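Local coordinates for UPF0045 protein MTH_1187 (Methanothermobacter thermautotrophicus, PDB 1LXN) that is of unknown function but assembles as a homotetramer and, as a member of the thiamine-binding protein family, may bind thiamine or a related ligand, at residues E52-V57 with L76-R81. Residues are numbered along the deposited sequence; the frame is centred on the assembly and turned at random.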
loop_
_atom_site.group_PDB
_atom_site.type_symbol
_atom_site.label_atom_id
_atom_site.label_comp_id
_atom_site.label_asym_id
_atom_site.label_seq_id
_atom_site.Cartn_x
_atom_site.Cartn_y
_atom_site.Cartn_z
ATOM N N GLU A 52 -11.485 -4.817 -3.601
ATOM C CA GLU A 52 -11.201 -3.499 -3.022
ATOM C C GLU A 52 -9.712 -3.195 -3.060
ATOM O O GLU A 52 -9.301 -2.095 -3.442
ATOM C CB GLU A 52 -11.660 -3.401 -1.562
ATOM C CG GLU A 52 -13.113 -3.047 -1.365
ATOM C CD GLU A 52 -13.532 -1.763 -2.068
ATOM O OE1 GLU A 52 -13.124 -0.653 -1.645
ATOM O OE2 GLU A 52 -14.285 -1.882 -3.053
ATOM N N LEU A 53 -8.909 -4.169 -2.638
ATOM C CA LEU A 53 -7.466 -4.005 -2.631
ATOM C C LEU A 53 -6.945 -3.637 -4.024
ATOM O O LEU A 53 -6.208 -2.661 -4.168
ATOM C CB LEU A 53 -6.786 -5.283 -2.131
ATOM C CG LEU A 53 -5.256 -5.247 -2.047
ATOM C CD1 LEU A 53 -4.790 -4.067 -1.202
ATOM C CD2 LEU A 53 -4.766 -6.552 -1.437
HETATM N N MSE A 54 -7.326 -4.403 -5.044
HETATM C CA MSE A 54 -6.870 -4.118 -6.404
HETATM C C MSE A 54 -7.321 -2.721 -6.847
HETATM O O MSE A 54 -6.573 -2.000 -7.505
HETATM C CB MSE A 54 -7.396 -5.160 -7.401
HETATM C CG MSE A 54 -6.962 -6.605 -7.138
HETATM SE SE MSE A 54 -5.073 -6.798 -6.734
HETATM C CE MSE A 54 -5.231 -7.266 -4.865
ATOM N N GLU A 55 -8.547 -2.342 -6.501
ATOM C CA GLU A 55 -9.037 -1.022 -6.871
ATOM C C GLU A 55 -8.217 0.054 -6.148
ATOM O O GLU A 55 -7.913 1.095 -6.724
ATOM C CB GLU A 55 -10.524 -0.867 -6.524
ATOM C CG GLU A 55 -11.474 -1.721 -7.367
ATOM C CD GLU A 55 -11.369 -1.436 -8.861
ATOM O OE1 GLU A 55 -11.448 -0.250 -9.263
ATOM O OE2 GLU A 55 -11.212 -2.404 -9.640
ATOM N N ALA A 56 -7.860 -0.196 -4.891
ATOM C CA ALA A 56 -7.070 0.778 -4.139
ATOM C C ALA A 56 -5.664 0.898 -4.736
ATOM O O ALA A 56 -5.112 1.998 -4.830
ATOM C CB ALA A 56 -6.986 0.378 -2.670
ATOM N N VAL A 57 -5.096 -0.232 -5.148
ATOM C CA VAL A 57 -3.765 -0.241 -5.744
ATOM C C VAL A 57 -3.765 0.461 -7.098
ATOM O O VAL A 57 -2.850 1.226 -7.396
ATOM C CB VAL A 57 -3.224 -1.690 -5.896
ATOM C CG1 VAL A 57 -1.914 -1.699 -6.697
ATOM C CG2 VAL A 57 -2.990 -2.290 -4.508
ATOM N N LEU A 76 3.449 -4.647 -5.050
ATOM C CA LEU A 76 2.368 -5.033 -4.163
ATOM C C LEU A 76 2.642 -6.426 -3.619
ATOM O O LEU A 76 2.906 -7.354 -4.380
ATOM C CB LEU A 76 1.037 -5.041 -4.919
ATOM C CG LEU A 76 -0.175 -5.563 -4.142
ATOM C CD1 LEU A 76 -0.530 -4.594 -3.027
ATOM C CD2 LEU A 76 -1.359 -5.746 -5.091
ATOM N N LYS A 77 2.603 -6.559 -2.299
ATOM C CA LYS A 77 2.796 -7.845 -1.648
ATOM C C LYS A 77 1.479 -8.142 -0.958
ATOM O O LYS A 77 0.955 -7.302 -0.229
ATOM C CB LYS A 77 3.898 -7.789 -0.587
ATOM C CG LYS A 77 5.291 -7.493 -1.100
ATOM C CD LYS A 77 6.334 -7.709 0.005
ATOM C CE LYS A 77 5.986 -6.946 1.287
ATOM N NZ LYS A 77 6.975 -7.159 2.390
ATOM N N ILE A 78 0.942 -9.331 -1.190
ATOM C CA ILE A 78 -0.315 -9.726 -0.580
ATOM C C ILE A 78 -0.142 -10.974 0.280
ATOM O O ILE A 78 0.407 -11.986 -0.168
ATOM C CB ILE A 78 -1.393 -10.040 -1.648
ATOM C CG1 ILE A 78 -1.562 -8.860 -2.605
ATOM C CG2 ILE A 78 -2.720 -10.347 -0.965
ATOM C CD1 ILE A 78 -2.556 -9.124 -3.722
ATOM N N ASP A 79 -0.598 -10.890 1.523
ATOM C CA ASP A 79 -0.550 -12.026 2.434
ATOM C C ASP A 79 -2.020 -12.352 2.686
ATOM O O ASP A 79 -2.685 -11.692 3.472
ATOM C CB ASP A 79 0.144 -11.651 3.747
ATOM C CG ASP A 79 0.272 -12.837 4.701
ATOM O OD1 ASP A 79 0.697 -12.632 5.855
ATOM O OD2 ASP A 79 -0.046 -13.978 4.300
ATOM N N ASP A 80 -2.526 -13.362 1.995
ATOM C CA ASP A 80 -3.925 -13.742 2.122
ATOM C C ASP A 80 -4.056 -15.036 2.915
ATOM O O ASP A 80 -3.842 -16.123 2.380
ATOM C CB ASP A 80 -4.522 -13.908 0.723
ATOM C CG ASP A 80 -6.031 -14.057 0.735
ATOM O OD1 ASP A 80 -6.636 -14.054 1.832
ATOM O OD2 ASP A 80 -6.611 -14.182 -0.368
ATOM N N ARG A 81 -4.401 -14.914 4.193
ATOM C CA ARG A 81 -4.542 -16.088 5.045
ATOM C C ARG A 81 -6.016 -16.381 5.306
ATOM O O ARG A 81 -6.725 -15.578 5.915
ATOM C CB ARG A 81 -3.795 -15.880 6.367
ATOM C CG ARG A 81 -3.745 -17.132 7.227
ATOM C CD ARG A 81 -2.850 -16.959 8.438
ATOM N NE ARG A 81 -2.748 -18.201 9.199
ATOM C CZ ARG A 81 -2.100 -18.330 10.353
ATOM N NH1 ARG A 81 -1.479 -17.288 10.896
ATOM N NH2 ARG A 81 -2.093 -19.504 10.976
#
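Leu53, Met54 and Val57 meet Leu76 and Ile78 purely through aliphatic branches and a selenomethionine tail; with no ring, amide or carboxylate taking part, the faces that matter are those of the helix and the sheet. Ile78 presents its CD1 methyl to two partners at once. CE of Met54, a selenomethionine, sits 3.5 Å from Ile78 CD1, a spacing tighter than usual van der Waals contact, while Leu53 CD2 lies 4.1 Å from the same methyl as the Leu53 and Ile78 side chains run alongside each other in opposite senses. Met54 sets out across the line to the strand, neither toward it nor away, and bends at chi2 (-46°) and chi3 (110°) bring SE and CE over to it. That tail lies nearly perpendicular to Leu76, with CE 4.2 Å from Leu76 CD2. Toward Val57, a single methyl, CG2, touches both branches of Leu76, 3.7 Å from CD1 and 3.9 Å from CD2.

The segment axes run nearly antiparallel at 165° and approach to 11.3 Å, leaving a layer of side chains between the backbones. Helix 50-66 links strands 42-47 and 72-79 in the second beta-alpha-beta unit of a ferredoxin-like sheet ordered 2-3-1-4, before the C-terminal helix 88-98. Leu53 and Val57 also reach Ala4 and Leu6 of strand 2-10, which carries the packing inward from 72-79, an outermost strand within the chain. Burial falls from Leu53 to exposed Ile78, and the absence of polar pairing implies that dispersion and exclusion of water, not directional bonds, hold this edge of the helix-sheet interface.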